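Long-range contacts in polycyclic ketone monooxygenase (Myceliophthora thermophila, PDB 5MQ6), which catalyses Baeyer-Villiger oxidation, using FAD and NADPH to insert one oxygen atom next to a ketone carbonyl and yield esters or lactones, with high activity on polycyclic substrates: residues T549-Q554 with Q638-D643; A382-R387 with A587-S592; P243-A248 with L469-L474. All coordinates share one frame; numbering follows the deposited sequence.

How the contacts relate
Contact 3 (243-248 with 469-474) is the one nearest the cofactors. It pairs two strands of a parallel sheet, and the side chain of Thr247 comes to about 5 Å from bound NADPH and about 7 Å from FAD. Contact 1 (549-554 with 638-643) lies at the surface on the opposite side of the chain's centre, 45 Å from contact 3 between centres; the side chain of Glu550 is about 11 Å from the FAD-binding Gly89. Contact 2 (382-387 with 587-592) is remote from the annotated sites, its centre 31 Å from that of contact 1 and 40 Å from that of contact 3. None touches another, but contact 2 alternates with both others along the chain.

Contact 1: residues T549-Q554 with Q638-D643; sequences TEHIVQ and QEYRAD
Arg641, on helix 630-641, spans the gap to His551, Glu550 and Gln554 on helix 541-562 and contributes the largest share of the buried surface (101 of 240 Å²). Its CB is directed at the opposing helix, and CG continues past the imidazole, 3.8 Å from ND1 of His551. CD then slots between two groups, 3.6 Å from CB of Gln554 on one hand and close to the His551 ring on the other. NE runs on beside the same Gln554 methylene. A bend at chi3 (-59°) turns the guanidinium back toward the histidine, where NH2 donates to ND1 of His551 at 3.0 Å with an N-H...N angle of 160°. The bond lies close to both planes, although ring and guanidinium are rotated 56° against each other. Since ND1 accepts, the imidazole is probably neutral. NH1 of Arg641 faces OE1 of Glu550 in a salt bridge, long at 3.5 Å. Water fills in the polar network: one molecule donates to OE1 of Glu550 and accepts from NH2 of Arg641 at 3.3 Å, while a second links the same carboxylate oxygen to NE2 of Gln638. CE1 of His551 also meets CD1 of Tyr640 at 4.0 Å, giving the ring edge an aromatic neighbour beside its polar one. Arg330, on helix 328-340, forms a second salt bridge with OE1 of Glu550, and the His517 ring meets those of both His551 and Tyr640. Helix 541-562 thus touches two helices, meeting helix 630-641 mainly through Arg641 while Thr549, Ile552 and Val553 pack on helix 88-99.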
# COMPACT_ATOMS: atom_id res chain seq x y z
N THR A 549 -14.17 -1.51 -4.52
CA THR A 549 -15.29 -1.38 -3.60
C THR A 549 -16.63 -1.25 -4.33
O THR A 549 -17.61 -1.94 -3.95
CB THR A 549 -15.12 -0.26 -2.53
OG1 THR A 549 -15.07 0.98 -3.15
CG2 THR A 549 -13.87 -0.52 -1.58
N GLU A 550 -16.65 -0.46 -5.42
CA GLU A 550 -17.85 -0.35 -6.28
C GLU A 550 -18.26 -1.70 -6.87
O GLU A 550 -19.44 -2.04 -6.86
CB GLU A 550 -17.63 0.55 -7.44
CG GLU A 550 -18.87 0.68 -8.35
CD GLU A 550 -18.62 1.62 -9.49
OE1 GLU A 550 -17.74 1.36 -10.34
OE2 GLU A 550 -19.31 2.62 -9.56
N HIS A 551 -17.31 -2.47 -7.42
CA HIS A 551 -17.70 -3.75 -7.95
C HIS A 551 -18.30 -4.67 -6.87
O HIS A 551 -19.32 -5.31 -7.10
CB HIS A 551 -16.45 -4.43 -8.53
CG HIS A 551 -16.72 -5.71 -9.20
ND1 HIS A 551 -17.61 -5.83 -10.26
CD2 HIS A 551 -16.25 -6.94 -8.94
CE1 HIS A 551 -17.67 -7.10 -10.63
NE2 HIS A 551 -16.86 -7.79 -9.83
N ILE A 552 -17.61 -4.79 -5.73
CA ILE A 552 -18.03 -5.68 -4.66
C ILE A 552 -19.47 -5.29 -4.23
O ILE A 552 -20.37 -6.14 -4.12
CB ILE A 552 -17.03 -5.64 -3.50
CG1 ILE A 552 -15.73 -6.33 -3.96
CG2 ILE A 552 -17.61 -6.35 -2.27
CD1 ILE A 552 -14.51 -6.17 -3.06
N VAL A 553 -19.70 -4.00 -3.97
CA VAL A 553 -21.00 -3.53 -3.42
C VAL A 553 -22.09 -3.71 -4.47
O VAL A 553 -23.27 -4.12 -4.15
CB VAL A 553 -20.91 -2.07 -2.86
CG1 VAL A 553 -22.30 -1.56 -2.55
CG2 VAL A 553 -20.05 -2.06 -1.58
N GLN A 554 -21.73 -3.49 -5.74
CA GLN A 554 -22.71 -3.70 -6.79
C GLN A 554 -23.09 -5.20 -7.02
O GLN A 554 -24.25 -5.50 -7.28
CB GLN A 554 -22.29 -3.01 -8.09
CG GLN A 554 -22.30 -1.51 -7.96
CD GLN A 554 -23.71 -0.96 -7.69
OE1 GLN A 554 -24.65 -1.36 -8.34
NE2 GLN A 554 -23.85 -0.10 -6.74
N GLN A 638 -17.61 -3.42 -15.48
CA GLN A 638 -18.85 -2.71 -15.85
C GLN A 638 -19.65 -3.60 -16.79
O GLN A 638 -20.82 -3.87 -16.55
CB GLN A 638 -18.59 -1.35 -16.54
CG GLN A 638 -18.05 -0.31 -15.59
CD GLN A 638 -17.44 0.92 -16.24
OE1 GLN A 638 -17.17 0.91 -17.44
NE2 GLN A 638 -17.21 1.99 -15.43
N GLU A 639 -18.98 -4.14 -17.80
CA GLU A 639 -19.73 -5.01 -18.72
C GLU A 639 -20.27 -6.27 -18.02
O GLU A 639 -21.37 -6.73 -18.30
CB GLU A 639 -18.89 -5.37 -19.94
CG GLU A 639 -18.57 -4.11 -20.75
CD GLU A 639 -17.52 -4.35 -21.83
OE1 GLU A 639 -16.86 -5.42 -21.88
OE2 GLU A 639 -17.35 -3.45 -22.67
N TYR A 640 -19.48 -6.80 -17.11
CA TYR A 640 -19.87 -7.99 -16.39
C TYR A 640 -21.17 -7.79 -15.52
O TYR A 640 -22.03 -8.70 -15.39
CB TYR A 640 -18.69 -8.49 -15.58
CG TYR A 640 -19.06 -9.60 -14.60
CD1 TYR A 640 -19.55 -9.31 -13.34
CD2 TYR A 640 -18.94 -10.90 -14.96
CE1 TYR A 640 -19.91 -10.30 -12.45
CE2 TYR A 640 -19.25 -11.94 -14.09
CZ TYR A 640 -19.76 -11.63 -12.83
OH TYR A 640 -20.11 -12.63 -12.01
N ARG A 641 -21.30 -6.60 -14.95
CA ARG A 641 -22.37 -6.32 -14.04
C ARG A 641 -23.63 -5.93 -14.79
O ARG A 641 -24.70 -5.95 -14.23
CB ARG A 641 -21.96 -5.18 -13.13
CG ARG A 641 -20.86 -5.52 -12.12
CD ARG A 641 -20.85 -4.51 -10.99
NE ARG A 641 -20.64 -3.13 -11.42
CZ ARG A 641 -19.45 -2.54 -11.65
NH1 ARG A 641 -19.39 -1.29 -12.00
NH2 ARG A 641 -18.31 -3.15 -11.46
N ALA A 642 -23.48 -5.52 -16.01
CA ALA A 642 -24.55 -4.86 -16.70
C ALA A 642 -25.88 -5.65 -16.73
O ALA A 642 -26.94 -5.02 -16.57
CB ALA A 642 -24.15 -4.52 -18.13
N ASP A 643 -25.89 -6.98 -16.84
CA ASP A 643 -27.20 -7.57 -16.98
C ASP A 643 -27.76 -8.28 -15.74
O ASP A 643 -28.80 -8.95 -15.86
CB ASP A 643 -27.21 -8.45 -18.19
CG ASP A 643 -26.45 -9.68 -18.01
OD1 ASP A 643 -25.81 -9.98 -16.97
OD2 ASP A 643 -26.45 -10.33 -19.00
O HOH W 1 -16.17 -0.86 -10.53
O HOH W 2 -18.12 2.05 -12.76

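Contact 2: residues A382-R387 with A587-S592; sequences AEHLGR and AGWFAS
The carbonyl oxygen of Trp589 accepts a hydrogen bond from NE2 of His384 at 2.9 Å, and within its own turn it also takes a weak one from the backbone N of Ser592. The histidine bond is moderately bent, 146° at the hydrogen, and meets the oxygen in the carbonyl plane on a lone pair. The same imidazole touches the indole of Trp589. Its CE1 stands 3.4 Å above the indole plane, over the centre, in an edge-to-face pair whose ring planes are 60° apart. The ring pair depends on the indole folding back: the CB of Trp589 points away from helix 378-406, and the ring returns to lie against the histidine edge. The indole NE1 is turned elsewhere, bonded to the carbonyl of Ser363. Farther along the indole, NH2 of Arg387 lies 3.6 Å from CH2 of Trp589, an oblique approach with the planes 42° apart. Next to His384 on the helix, Leu385 presses CD2 against backbone, 3.4 Å from CA of Ser592 and 3.5 Å from O of Ala591. The OG of Ser592 bonds to the carbonyl of Ala364. Helix 378-406 is thereby tied to the loop after helix 573-585, away from the annotated sites. Chemically, His384 carries its proton on NE2 and directs a polarised C-H at an electron-rich ring, while the nearby guanidinium would probably disfavour a second proton on the imidazole.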
# COMPACT_ATOMS: atom_id res chain seq x y z
N ALA A 382 11.84 -11.06 -24.81
CA ALA A 382 13.03 -10.22 -25.00
C ALA A 382 12.68 -8.91 -25.71
O ALA A 382 13.20 -7.86 -25.38
CB ALA A 382 14.11 -10.96 -25.79
N GLU A 383 11.79 -8.99 -26.67
CA GLU A 383 11.35 -7.86 -27.42
C GLU A 383 10.55 -6.91 -26.49
O GLU A 383 10.66 -5.72 -26.60
CB GLU A 383 10.49 -8.40 -28.52
CG GLU A 383 10.12 -7.45 -29.60
CD GLU A 383 9.06 -8.04 -30.57
OE1 GLU A 383 8.56 -7.27 -31.41
OE2 GLU A 383 8.71 -9.24 -30.51
N HIS A 384 9.72 -7.48 -25.62
CA HIS A 384 8.91 -6.73 -24.64
C HIS A 384 9.85 -6.03 -23.68
O HIS A 384 9.69 -4.84 -23.42
CB HIS A 384 7.99 -7.73 -23.87
CG HIS A 384 7.24 -7.14 -22.67
ND1 HIS A 384 6.29 -6.17 -22.80
CD2 HIS A 384 7.26 -7.48 -21.36
CE1 HIS A 384 5.78 -5.89 -21.61
NE2 HIS A 384 6.33 -6.69 -20.72
N LEU A 385 10.83 -6.75 -23.15
CA LEU A 385 11.75 -6.11 -22.29
C LEU A 385 12.59 -5.03 -22.99
O LEU A 385 12.84 -3.97 -22.41
CB LEU A 385 12.69 -7.09 -21.62
CG LEU A 385 12.12 -8.15 -20.69
CD1 LEU A 385 13.30 -8.91 -20.14
CD2 LEU A 385 11.33 -7.60 -19.54
N GLY A 386 13.01 -5.28 -24.22
CA GLY A 386 13.75 -4.29 -24.94
C GLY A 386 12.96 -3.04 -25.09
O GLY A 386 13.49 -1.96 -24.82
N ARG A 387 11.69 -3.19 -25.47
CA ARG A 387 10.78 -2.06 -25.64
C ARG A 387 10.66 -1.20 -24.34
O ARG A 387 10.81 0.05 -24.34
CB ARG A 387 9.38 -2.47 -26.18
CG ARG A 387 8.49 -1.26 -26.54
CD ARG A 387 7.05 -1.63 -26.89
NE ARG A 387 6.30 -2.19 -25.75
CZ ARG A 387 5.93 -1.51 -24.67
NH1 ARG A 387 6.22 -0.21 -24.55
NH2 ARG A 387 5.25 -2.11 -23.68
N ALA A 587 0.85 -13.32 -17.91
CA ALA A 587 2.05 -13.41 -17.07
C ALA A 587 3.32 -12.92 -17.78
O ALA A 587 4.21 -12.34 -17.16
CB ALA A 587 2.22 -14.85 -16.55
N GLY A 588 3.37 -13.09 -19.08
CA GLY A 588 4.51 -12.62 -19.90
C GLY A 588 4.77 -11.13 -19.75
O GLY A 588 5.91 -10.73 -19.72
N TRP A 589 3.73 -10.32 -19.57
CA TRP A 589 3.93 -8.90 -19.27
C TRP A 589 4.91 -8.71 -18.11
O TRP A 589 5.79 -7.87 -18.17
CB TRP A 589 2.61 -8.17 -18.99
CG TRP A 589 2.80 -6.73 -19.02
CD1 TRP A 589 3.22 -5.94 -17.99
CD2 TRP A 589 2.63 -5.87 -20.13
NE1 TRP A 589 3.32 -4.62 -18.41
CE2 TRP A 589 2.98 -4.55 -19.71
CE3 TRP A 589 2.22 -6.08 -21.46
CZ2 TRP A 589 2.94 -3.45 -20.58
CZ3 TRP A 589 2.17 -5.00 -22.32
CH2 TRP A 589 2.56 -3.69 -21.88
N PHE A 590 4.79 -9.55 -17.09
CA PHE A 590 5.52 -9.33 -15.85
C PHE A 590 6.92 -9.93 -15.76
O PHE A 590 7.62 -9.79 -14.74
CB PHE A 590 4.62 -9.59 -14.66
CG PHE A 590 3.32 -8.80 -14.73
CD1 PHE A 590 3.27 -7.47 -14.30
CD2 PHE A 590 2.18 -9.34 -15.28
CE1 PHE A 590 2.10 -6.70 -14.44
CE2 PHE A 590 0.98 -8.60 -15.36
CZ PHE A 590 0.93 -7.26 -14.92
N ALA A 591 7.39 -10.48 -16.88
CA ALA A 591 8.85 -10.68 -17.06
C ALA A 591 9.64 -9.39 -16.88
O ALA A 591 10.83 -9.43 -16.54
CB ALA A 591 9.13 -11.22 -18.44
N SER A 592 8.96 -8.26 -17.12
CA SER A 592 9.50 -6.96 -16.74
C SER A 592 10.15 -6.91 -15.37
O SER A 592 11.03 -6.15 -15.14
CB SER A 592 8.42 -5.90 -16.80
OG SER A 592 7.46 -6.10 -15.77

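Contact 3: residues P243-A248 with L469-L474; sequences PVFHTA and LDILVL
Phe245 and Val473, bridged partners on parallel strands 244-246 and 471-474, put their side chains on one face of the sheet, where the phenyl ring forms the main bump. With chi1 at 52°, the ring folds back over the neighbouring strand, one of its faces above O of Leu472. There it fills the hollow between two branches: CE2 lies 4.0 Å from CG2 of Ile471, and CZ 3.9 Å from CG2 of Val473. Beyond it, CG2 of Thr247 abuts the other Val473 branch, CG1, at 3.7 Å. On the other face CG1 of Val244 is the knob, lodged between CD2 of Leu472 and CG of Leu474, the latter 3.9 Å away. The His246 ring roofs O of Leu474, which sits 3.3 Å beneath the ring plane toward its rim. The Ala248 amide bonds to ND1 of His246 in the ring plane, helping to set the ring's rotation, with weak bonds from NE2 to the carbonyls of Gly477 and Gln230. Between the faces runs an unbroken ladder of four backbone bonds, opened by Leu472 N to Pro243 O at 2.9 Å and 172° and closed by Thr247 N to Leu474 O. On its other side strand 471-474 pairs with strand 271-275, which leads into a GxGxxA-like turn, consistent with NADPH binding by Thr277 and Thr280: this is the parallel sheet of a Rossmann-type nucleotide-binding domain, with 244-246 at one edge.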
# COMPACT_ATOMS: atom_id res chain seq x y z
N PRO A 243 16.85 6.01 22.42
CA PRO A 243 15.48 5.90 21.92
C PRO A 243 15.42 5.48 20.40
O PRO A 243 16.18 5.97 19.55
CB PRO A 243 14.86 7.28 22.21
CG PRO A 243 15.85 8.12 22.91
CD PRO A 243 17.12 7.30 23.08
N VAL A 244 14.56 4.53 20.08
CA VAL A 244 14.38 3.97 18.76
C VAL A 244 12.87 4.00 18.52
O VAL A 244 12.06 3.77 19.47
CB VAL A 244 14.76 2.49 18.64
CG1 VAL A 244 14.85 2.07 17.19
CG2 VAL A 244 16.06 2.23 19.27
N PHE A 245 12.50 4.25 17.26
CA PHE A 245 11.14 4.19 16.85
C PHE A 245 11.05 4.02 15.36
O PHE A 245 12.02 4.27 14.66
CB PHE A 245 10.32 5.42 17.33
CG PHE A 245 10.91 6.74 17.01
CD1 PHE A 245 10.60 7.38 15.82
CD2 PHE A 245 11.75 7.37 17.92
CE1 PHE A 245 11.13 8.62 15.54
CE2 PHE A 245 12.28 8.58 17.65
CZ PHE A 245 11.98 9.22 16.46
N HIS A 246 9.90 3.52 14.90
CA HIS A 246 9.66 3.32 13.47
C HIS A 246 8.87 4.54 12.99
O HIS A 246 8.15 5.16 13.74
CB HIS A 246 8.99 1.95 13.22
CG HIS A 246 8.99 1.48 11.79
ND1 HIS A 246 8.21 2.06 10.82
CD2 HIS A 246 9.56 0.40 11.19
CE1 HIS A 246 8.37 1.43 9.66
NE2 HIS A 246 9.16 0.40 9.87
N THR A 247 9.09 4.96 11.77
CA THR A 247 8.39 6.12 11.23
C THR A 247 6.87 5.97 11.26
O THR A 247 6.09 6.95 11.32
CB THR A 247 8.85 6.34 9.76
OG1 THR A 247 8.70 5.14 8.96
CG2 THR A 247 10.34 6.66 9.73
N ALA A 248 6.44 4.72 11.10
CA ALA A 248 4.99 4.39 11.11
C ALA A 248 4.41 4.43 12.55
O ALA A 248 3.20 4.43 12.74
CB ALA A 248 4.77 3.05 10.46
N LEU A 469 25.14 6.83 17.74
CA LEU A 469 23.93 7.66 17.66
C LEU A 469 23.30 7.84 19.00
O LEU A 469 23.37 6.94 19.84
CB LEU A 469 22.84 7.05 16.76
CG LEU A 469 23.03 6.90 15.25
CD1 LEU A 469 23.73 8.09 14.59
CD2 LEU A 469 23.78 5.63 14.93
N ASP A 470 22.62 8.97 19.14
CA ASP A 470 21.70 9.25 20.25
C ASP A 470 20.29 8.68 20.04
O ASP A 470 19.79 7.99 20.90
CB ASP A 470 21.57 10.75 20.43
CG ASP A 470 22.88 11.39 20.73
OD1 ASP A 470 23.74 10.70 21.34
OD2 ASP A 470 23.06 12.57 20.34
N ILE A 471 19.68 8.98 18.90
CA ILE A 471 18.29 8.61 18.62
C ILE A 471 18.31 7.86 17.30
O ILE A 471 18.93 8.35 16.38
CB ILE A 471 17.46 9.88 18.49
CG1 ILE A 471 17.34 10.57 19.83
CG2 ILE A 471 16.09 9.60 17.87
CD1 ILE A 471 16.86 12.02 19.75
N LEU A 472 17.63 6.71 17.21
CA LEU A 472 17.56 5.92 15.97
C LEU A 472 16.13 5.85 15.41
O LEU A 472 15.18 5.45 16.11
CB LEU A 472 18.08 4.53 16.19
CG LEU A 472 18.07 3.56 14.99
CD1 LEU A 472 19.01 3.93 13.85
CD2 LEU A 472 18.40 2.16 15.41
N VAL A 473 16.00 6.23 14.16
CA VAL A 473 14.71 6.19 13.42
C VAL A 473 14.75 5.09 12.38
O VAL A 473 15.68 5.02 11.62
CB VAL A 473 14.47 7.52 12.66
CG1 VAL A 473 13.09 7.56 12.04
CG2 VAL A 473 14.61 8.70 13.60
N LEU A 474 13.74 4.23 12.39
CA LEU A 474 13.62 3.07 11.53
C LEU A 474 12.55 3.42 10.49
O LEU A 474 11.36 3.55 10.76
CB LEU A 474 13.26 1.81 12.30
CG LEU A 474 14.23 1.36 13.43
CD1 LEU A 474 13.77 0.02 14.06
CD2 LEU A 474 15.67 1.23 12.97